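Local coordinates for protein nucleoside phosphorylase, putative (Trypanosoma brucei, PDB 3BJE) that acts as a homodimeric uridine phosphorylase, splitting uridine with phosphate into uracil and ribose 1-phosphate, at residues Met170-Thr173 / Ser174-Ser178; Asn214-Lys217 / Ser218-Ala222; Gly231-Ala234 / Asp235-Gln238. One frame throughout, in Å; residues are numbered along the deposited sequence. Where two conformers were deposited one is given.

Contact 1: residues Met170-Thr173 / Ser174-Ser178; sequences MDNT and SLYYS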
loop_
_atom_site.group_PDB
_atom_site.type_symbol
_atom_site.label_atom_id
_atom_site.label_comp_id
_atom_site.label_asym_id
_atom_site.label_seq_id
_atom_site.Cartn_x
_atom_site.Cartn_y
_atom_site.Cartn_z
ATOM N N MET A 170 10.264 -7.596 -3.814
ATOM C CA MET A 170 11.093 -6.879 -2.844
ATOM C C MET A 170 10.261 -6.436 -1.628
ATOM O O MET A 170 10.806 -6.029 -0.609
ATOM C CB MET A 170 11.763 -5.679 -3.498
ATOM C CG MET A 170 12.515 -6.036 -4.782
ATOM S SD MET A 170 13.462 -4.676 -5.494
ATOM C CE MET A 170 12.120 -3.536 -5.899
ATOM N N ASP A 171 8.947 -6.444 -1.802
ATOM C CA ASP A 171 7.992 -6.264 -0.739
ATOM C C ASP A 171 7.984 -7.524 0.132
ATOM O O ASP A 171 8.714 -8.488 -0.151
ATOM C CB ASP A 171 6.621 -6.081 -1.362
ATOM C CG ASP A 171 6.196 -7.309 -2.150
ATOM O OD1 ASP A 171 6.785 -7.596 -3.229
ATOM O OD2 ASP A 171 5.298 -8.036 -1.649
ATOM N N ASN A 172 7.137 -7.547 1.174
ATOM C CA ASN A 172 6.997 -8.743 2.017
ATOM C C ASN A 172 5.580 -9.281 2.154
ATOM O O ASN A 172 5.321 -10.172 2.942
ATOM C CB ASN A 172 7.644 -8.569 3.404
ATOM C CG ASN A 172 6.729 -7.943 4.448
ATOM O OD1 ASN A 172 5.724 -7.319 4.108
ATOM N ND2 ASN A 172 7.106 -8.082 5.744
ATOM N N THR A 173 4.667 -8.806 1.319
ATOM C CA THR A 173 3.266 -9.138 1.521
ATOM C C THR A 173 3.056 -10.647 1.411
ATOM O O THR A 173 2.407 -11.269 2.263
ATOM C CB THR A 173 2.391 -8.332 0.555
ATOM O OG1 THR A 173 2.401 -6.966 0.994
ATOM C CG2 THR A 173 0.936 -8.866 0.520
ATOM N N SER A 174 3.635 -11.251 0.375
ATOM C CA SER A 174 3.499 -12.695 0.184
ATOM C C SER A 174 4.267 -13.528 1.203
ATOM O O SER A 174 4.030 -14.721 1.313
ATOM C CB SER A 174 3.880 -13.102 -1.245
ATOM O OG SER A 174 3.113 -12.347 -2.195
ATOM N N LEU A 175 5.171 -12.929 1.980
ATOM C CA LEU A 175 5.797 -13.688 3.060
ATOM C C LEU A 175 4.802 -14.178 4.111
ATOM O O LEU A 175 5.115 -15.094 4.852
ATOM C CB LEU A 175 6.928 -12.899 3.736
ATOM C CG LEU A 175 8.171 -12.532 2.940
ATOM C CD1 LEU A 175 9.271 -12.059 3.909
ATOM C CD2 LEU A 175 8.692 -13.653 2.067
ATOM N N TYR A 176 3.603 -13.580 4.157
ATOM C CA TYR A 176 2.528 -13.957 5.060
ATOM C C TYR A 176 1.698 -15.097 4.461
ATOM O O TYR A 176 0.826 -15.625 5.135
ATOM C CB TYR A 176 1.692 -12.715 5.413
ATOM C CG TYR A 176 2.518 -11.872 6.327
ATOM C CD1 TYR A 176 2.570 -12.144 7.679
ATOM C CD2 TYR A 176 3.338 -10.884 5.847
ATOM C CE1 TYR A 176 3.413 -11.434 8.538
ATOM C CE2 TYR A 176 4.179 -10.168 6.695
ATOM C CZ TYR A 176 4.197 -10.438 8.044
ATOM O OH TYR A 176 5.053 -9.760 8.881
ATOM N N TYR A 177 2.038 -15.502 3.234
ATOM C CA TYR A 177 1.405 -16.605 2.526
ATOM C C TYR A 177 2.446 -17.667 2.151
ATOM O O TYR A 177 2.419 -18.250 1.058
ATOM C CB TYR A 177 0.707 -16.091 1.283
ATOM C CG TYR A 177 -0.457 -15.163 1.569
ATOM C CD1 TYR A 177 -1.762 -15.602 1.438
ATOM C CD2 TYR A 177 -0.247 -13.851 1.983
ATOM C CE1 TYR A 177 -2.823 -14.777 1.712
ATOM C CE2 TYR A 177 -1.309 -13.004 2.277
ATOM C CZ TYR A 177 -2.613 -13.471 2.125
ATOM O OH TYR A 177 -3.706 -12.663 2.361
ATOM N N SER A 178 3.343 -17.935 3.106
ATOM C CA SER A 178 4.406 -18.945 2.991
ATOM C C SER A 178 5.377 -18.780 1.814
ATOM O O SER A 178 6.012 -19.751 1.405
ATOM C CB SER A 178 3.797 -20.340 2.951
ATOM O OG SER A 178 3.019 -20.589 4.103
#
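Asn172 and Tyr176 meet where the chain leaves strand 161-169 and coils into a short 3-10 turn. Followed from its base outward, the Asn172 side chain first rests CB on the CD1 methyl of Leu175, 3.9 Å away. Beyond it the whole amide sits by CE2 of Tyr176, because CG lies between the backbone N and the carbonyl carbon (chi1 87°). The amide plane stands 80° to the Tyr176 ring, with ND2 nearest at 3.7 Å from CE2, while OD1 accepts from Ser248 of the second subunit. Tyr176 has an outside partner too: its OH bonds to Met170 O of the second subunit, so both polar ends take part in the dimer interface.

The backbone of the turn is held by a run of 3-10 bonds. Leu175 N gives to Asn172 O at 2.9 Å, bent to 136° at the hydrogen, Tyr176 N gives to Thr173 O at 3.2 Å, and Tyr177 N follows with Ser174 O. Thr173 O also lies at the edges of both tyrosine rings, 3.7 Å from CD2 of Tyr177. Just ahead, Asp171 makes an Asx turn: its OD2 takes Thr173 N at 3.1 Å on the anti side, tilted out of the carboxylate plane. Tyr207 bonds to the same oxygen and Ser296 to OD1, which suits a buried carboxylate. Tyr177 extends its hydroxyl to Glu101 and Asn105 of helix 97-112. Asp171 and Tyr177 are thus satisfied inside the subunit, whereas Asn172 and Tyr176 find partners on the second, consistent with a part in dimer pairing.

Contact 2: residues Asn214-Lys217 / Ser218-Ala222; sequences NITK and SICAA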
loop_
_atom_site.group_PDB
_atom_site.type_symbol
_atom_site.label_atom_id
_atom_site.label_comp_id
_atom_site.label_asym_id
_atom_site.label_seq_id
_atom_site.Cartn_x
_atom_site.Cartn_y
_atom_site.Cartn_z
ATOM N N ASN A 214 -0.080 -18.291 -20.196
ATOM C CA ASN A 214 -1.205 -17.963 -21.072
ATOM C C ASN A 214 -1.476 -16.463 -21.112
ATOM O O ASN A 214 -1.828 -15.911 -22.153
ATOM C CB ASN A 214 -2.464 -18.704 -20.622
ATOM C CG ASN A 214 -3.623 -18.511 -21.571
ATOM O OD1 ASN A 214 -3.474 -18.649 -22.785
ATOM N ND2 ASN A 214 -4.797 -18.204 -21.020
ATOM N N ILE A 215 -1.295 -15.802 -19.972
ATOM C CA ILE A 215 -1.486 -14.362 -19.904
ATOM C C ILE A 215 -0.359 -13.635 -20.642
ATOM O O ILE A 215 -0.628 -12.757 -21.459
ATOM C CB ILE A 215 -1.574 -13.884 -18.462
ATOM C CG1 ILE A 215 -2.817 -14.488 -17.785
ATOM C CG2 ILE A 215 -1.600 -12.359 -18.398
ATOM C CD1 ILE A 215 -4.152 -13.996 -18.362
ATOM N N THR A 216 0.894 -13.997 -20.361
ATOM C CA THR A 216 2.033 -13.365 -21.019
ATOM C C THR A 216 1.916 -13.541 -22.529
ATOM O O THR A 216 2.099 -12.582 -23.278
ATOM C CB THR A 216 3.383 -13.950 -20.545
ATOM O OG1 THR A 216 3.501 -13.803 -19.120
ATOM C CG2 THR A 216 4.551 -13.227 -21.185
ATOM N N LYS A 217 1.595 -14.757 -22.972
ATOM C CA LYS A 217 1.468 -15.066 -24.404
ATOM C C LYS A 217 0.372 -14.230 -25.046
ATOM O O LYS A 217 0.562 -13.673 -26.127
ATOM C CB LYS A 217 1.172 -16.555 -24.613
ATOM C CG LYS A 217 1.189 -17.023 -26.074
ATOM C CD LYS A 217 0.512 -18.386 -26.218
ATOM C CE LYS A 217 0.697 -18.963 -27.621
ATOM N NZ LYS A 217 -0.006 -20.269 -27.813
ATOM N N SER A 218 -0.778 -14.154 -24.377
ATOM C CA SER A 218 -1.919 -13.383 -24.868
ATOM C C SER A 218 -1.582 -11.897 -25.030
ATOM O O SER A 218 -1.904 -11.290 -26.057
ATOM C CB SER A 218 -3.122 -13.555 -23.938
ATOM O OG SER A 218 -3.600 -14.891 -23.952
ATOM N N ILE A 219 -0.924 -11.321 -24.027
ATOM C CA ILE A 219 -0.498 -9.916 -24.090
ATOM C C ILE A 219 0.434 -9.660 -25.297
ATOM O O ILE A 219 0.198 -8.743 -26.094
ATOM C CB ILE A 219 0.164 -9.456 -22.785
ATOM C CG1 ILE A 219 -0.856 -9.462 -21.638
ATOM C CG2 ILE A 219 0.737 -8.046 -22.966
ATOM C CD1 ILE A 219 -0.237 -9.368 -20.230
ATOM N N CYS A 220 1.451 -10.505 -25.445
ATOM C CA CYS A 220 2.419 -10.361 -26.539
ATOM C C CYS A 220 1.762 -10.489 -27.902
ATOM O O CYS A 220 2.048 -9.704 -28.813
ATOM C CB CYS A 220 3.542 -11.388 -26.403
ATOM S SG CYS A 220 4.539 -11.104 -24.931
ATOM N N ALA A 221 0.896 -11.488 -28.044
ATOM C CA ALA A 221 0.137 -11.662 -29.272
ATOM C C ALA A 221 -0.711 -10.431 -29.576
ATOM O O ALA A 221 -0.811 -10.017 -30.728
ATOM C CB ALA A 221 -0.723 -12.912 -29.200
ATOM N N ALA A 222 -1.316 -9.843 -28.548
ATOM C CA ALA A 222 -2.127 -8.646 -28.741
ATOM C C ALA A 222 -1.273 -7.451 -29.187
ATOM O O ALA A 222 -1.703 -6.661 -30.027
ATOM C CB ALA A 222 -2.930 -8.322 -27.487
#
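Ser218 bends back onto the preceding turn of helix 213-228 and, in the conformer described, one of two, grips the carbonyl of Asn214 twice. Its OG donates to Asn214 O at 2.7 Å and its backbone N donates to the same oxygen at 3.0 Å, the two arriving from opposite faces of the carbonyl plane. The hydroxyl reaches it because OG lies beside its own backbone N (chi1 -66°), directed back up the helix. In this conformer a small polar residue fits a buried place by spending its hydroxyl on the helix itself.

Tight packing continues through Ile215 and Ile219, whose branches meet at CG2 and CD1, 3.8 Å apart. These isoleucines both lie on Ile144 of strand 142-151, and Ile219 also packs on Ile342 and Ala345 of helix 329-348. Thr216, buried as well, sends its hydroxyl to Thr164 O.

The other side is looser. Lys217, extended along its whole length, is exposed, and across the turn it offers chiefly its backbone, Lys217 O taking Ala221 N at 2.9 Å. Ala221 is exposed too and adds little bulk. The helix is therefore amphipathic: branched apolar groups pack on strand 142-151 and helix 329-348, while the charged lysine faces water.

Contact 3: residues Gly231-Ala234 / Asp235-Gln238; sequences GSEA and DKQQ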
loop_
_atom_site.group_PDB
_atom_site.type_symbol
_atom_site.label_atom_id
_atom_site.label_comp_id
_atom_site.label_asym_id
_atom_site.label_seq_id
_atom_site.Cartn_x
_atom_site.Cartn_y
_atom_site.Cartn_z
ATOM N N GLY A 231 -0.374 0.923 -40.316
ATOM C CA GLY A 231 0.759 1.310 -41.143
ATOM C C GLY A 231 1.239 2.697 -40.773
ATOM O O GLY A 231 2.009 3.310 -41.506
ATOM N N SER A 232 0.768 3.194 -39.633
ATOM C CA SER A 232 1.175 4.487 -39.117
ATOM C C SER A 232 2.193 4.239 -38.017
ATOM O O SER A 232 1.866 3.621 -37.004
ATOM C CB SER A 232 -0.038 5.234 -38.552
ATOM O OG SER A 232 0.347 6.433 -37.895
ATOM N N GLU A 233 3.417 4.724 -38.214
ATOM C CA GLU A 233 4.492 4.534 -37.234
ATOM C C GLU A 233 4.172 5.184 -35.874
ATOM O O GLU A 233 4.625 4.707 -34.831
ATOM C CB GLU A 233 5.821 5.068 -37.784
ATOM C CG GLU A 233 7.066 4.501 -37.086
ATOM C CD GLU A 233 7.312 3.025 -37.384
ATOM O OE1 GLU A 233 7.060 2.585 -38.527
ATOM O OE2 GLU A 233 7.776 2.306 -36.474
ATOM N N ALA A 234 3.378 6.255 -35.898
ATOM C CA ALA A 234 2.966 6.960 -34.680
ATOM C C ALA A 234 1.986 6.170 -33.813
ATOM O O ALA A 234 1.889 6.424 -32.610
ATOM C CB ALA A 234 2.364 8.315 -35.034
ATOM N N ASP A 235 1.259 5.226 -34.411
ATOM C CA ASP A 235 0.312 4.387 -33.667
ATOM C C ASP A 235 0.926 3.033 -33.279
ATOM O O ASP A 235 0.218 2.160 -32.788
ATOM C CB ASP A 235 -0.985 4.191 -34.486
ATOM C CG ASP A 235 -2.100 3.455 -33.703
ATOM O OD1 ASP A 235 -2.309 3.735 -32.496
ATOM O OD2 ASP A 235 -2.781 2.590 -34.308
ATOM N N LYS A 236 2.227 2.842 -33.500
ATOM C CA LYS A 236 2.886 1.596 -33.064
ATOM C C LYS A 236 3.106 1.590 -31.543
ATOM O O LYS A 236 3.266 2.644 -30.924
ATOM C CB LYS A 236 4.233 1.395 -33.750
ATOM C CG LYS A 236 4.166 1.353 -35.272
ATOM C CD LYS A 236 3.650 0.026 -35.817
ATOM C CE LYS A 236 3.675 0.039 -37.346
ATOM N NZ LYS A 236 3.124 -1.206 -37.962
ATOM N N GLN A 237 3.140 0.398 -30.960
ATOM C CA GLN A 237 3.409 0.255 -29.529
ATOM C C GLN A 237 4.570 -0.692 -29.340
ATOM O O GLN A 237 4.486 -1.856 -29.714
ATOM C CB GLN A 237 2.189 -0.270 -28.757
ATOM C CG GLN A 237 2.410 -0.396 -27.244
ATOM C CD GLN A 237 2.782 0.924 -26.596
ATOM O OE1 GLN A 237 2.083 1.928 -26.770
ATOM N NE2 GLN A 237 3.879 0.932 -25.830
ATOM N N GLN A 238 5.664 -0.182 -28.782
ATOM C CA GLN A 238 6.817 -1.010 -28.484
ATOM C C GLN A 238 6.549 -1.749 -27.175
ATOM O O GLN A 238 5.885 -1.223 -26.282
ATOM C CB GLN A 238 8.088 -0.160 -28.384
ATOM C CG GLN A 238 8.486 0.496 -29.718
ATOM C CD GLN A 238 9.734 1.375 -29.621
ATOM O OE1 GLN A 238 9.795 2.311 -28.815
ATOM N NE2 GLN A 238 10.731 1.086 -30.458
#
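Glu233 and Lys236 pass each other at a slant, making contact through the carboxylate and the aliphatic part of the lysine rather than through their charges. Glu233 CG is anti to the backbone N (chi1 -160°), and a bend at the next bond swings the carboxylate round until OE2 lies 3.9 Å from Lys236 CG. OE1 of Glu233 and NZ of Lys236, 5.5 Å apart, are too distant for a salt bridge, so any attraction is probably weak. Lys236 is bent at chi2 (-77°), and its CG comes 3.4 Å from Glu233 O. Its ammonium bonds instead to the carbonyls of Asn227 and Thr230, a use that a long, flexible lysine serves well.

This is a 3-10 turn in the loop that carries the chain from helix 213-228 to strand 239-246. Asp235 N donates to Ser232 O at 3.1 Å, and a weak bond follows from Lys236 N to Glu233 O at 3.3 Å. The end of the Asp235 side chain leads away from the turn and packs on Arg337 and Thr230, while its own carbonyl accepts from His226. Small, exposed Ala234 fits the surface turn. Further on, Gln237 NE2 donates to Gln238 O at 3.0 Å, in the carbonyl plane and on a lone pair, with OE1 of Gln237 bonded to Arg337.

The three contacts follow one another along the chain, all within the phosphorylase fold. Contacts 2 and 3 are neighbours, with centres 19 Å apart and nearest atoms about 8 Å apart: helix 213-228 carries the first and the loop leaving it carries the second. Contact 1 lies on the opposite side of the chain's centre, its own centre 27 Å from that of contact 2 and 39 Å from that of contact 3. It alone touches the second subunit, and it is also near the calcium site, with the Thr173 side chain about 8 Å from the bound calcium ion. In contact 1 the side chain of Asp171 is about 11 Å from a bound ribose 1-phosphate; contacts 2 and 3 lie away from the substrate and metal sites.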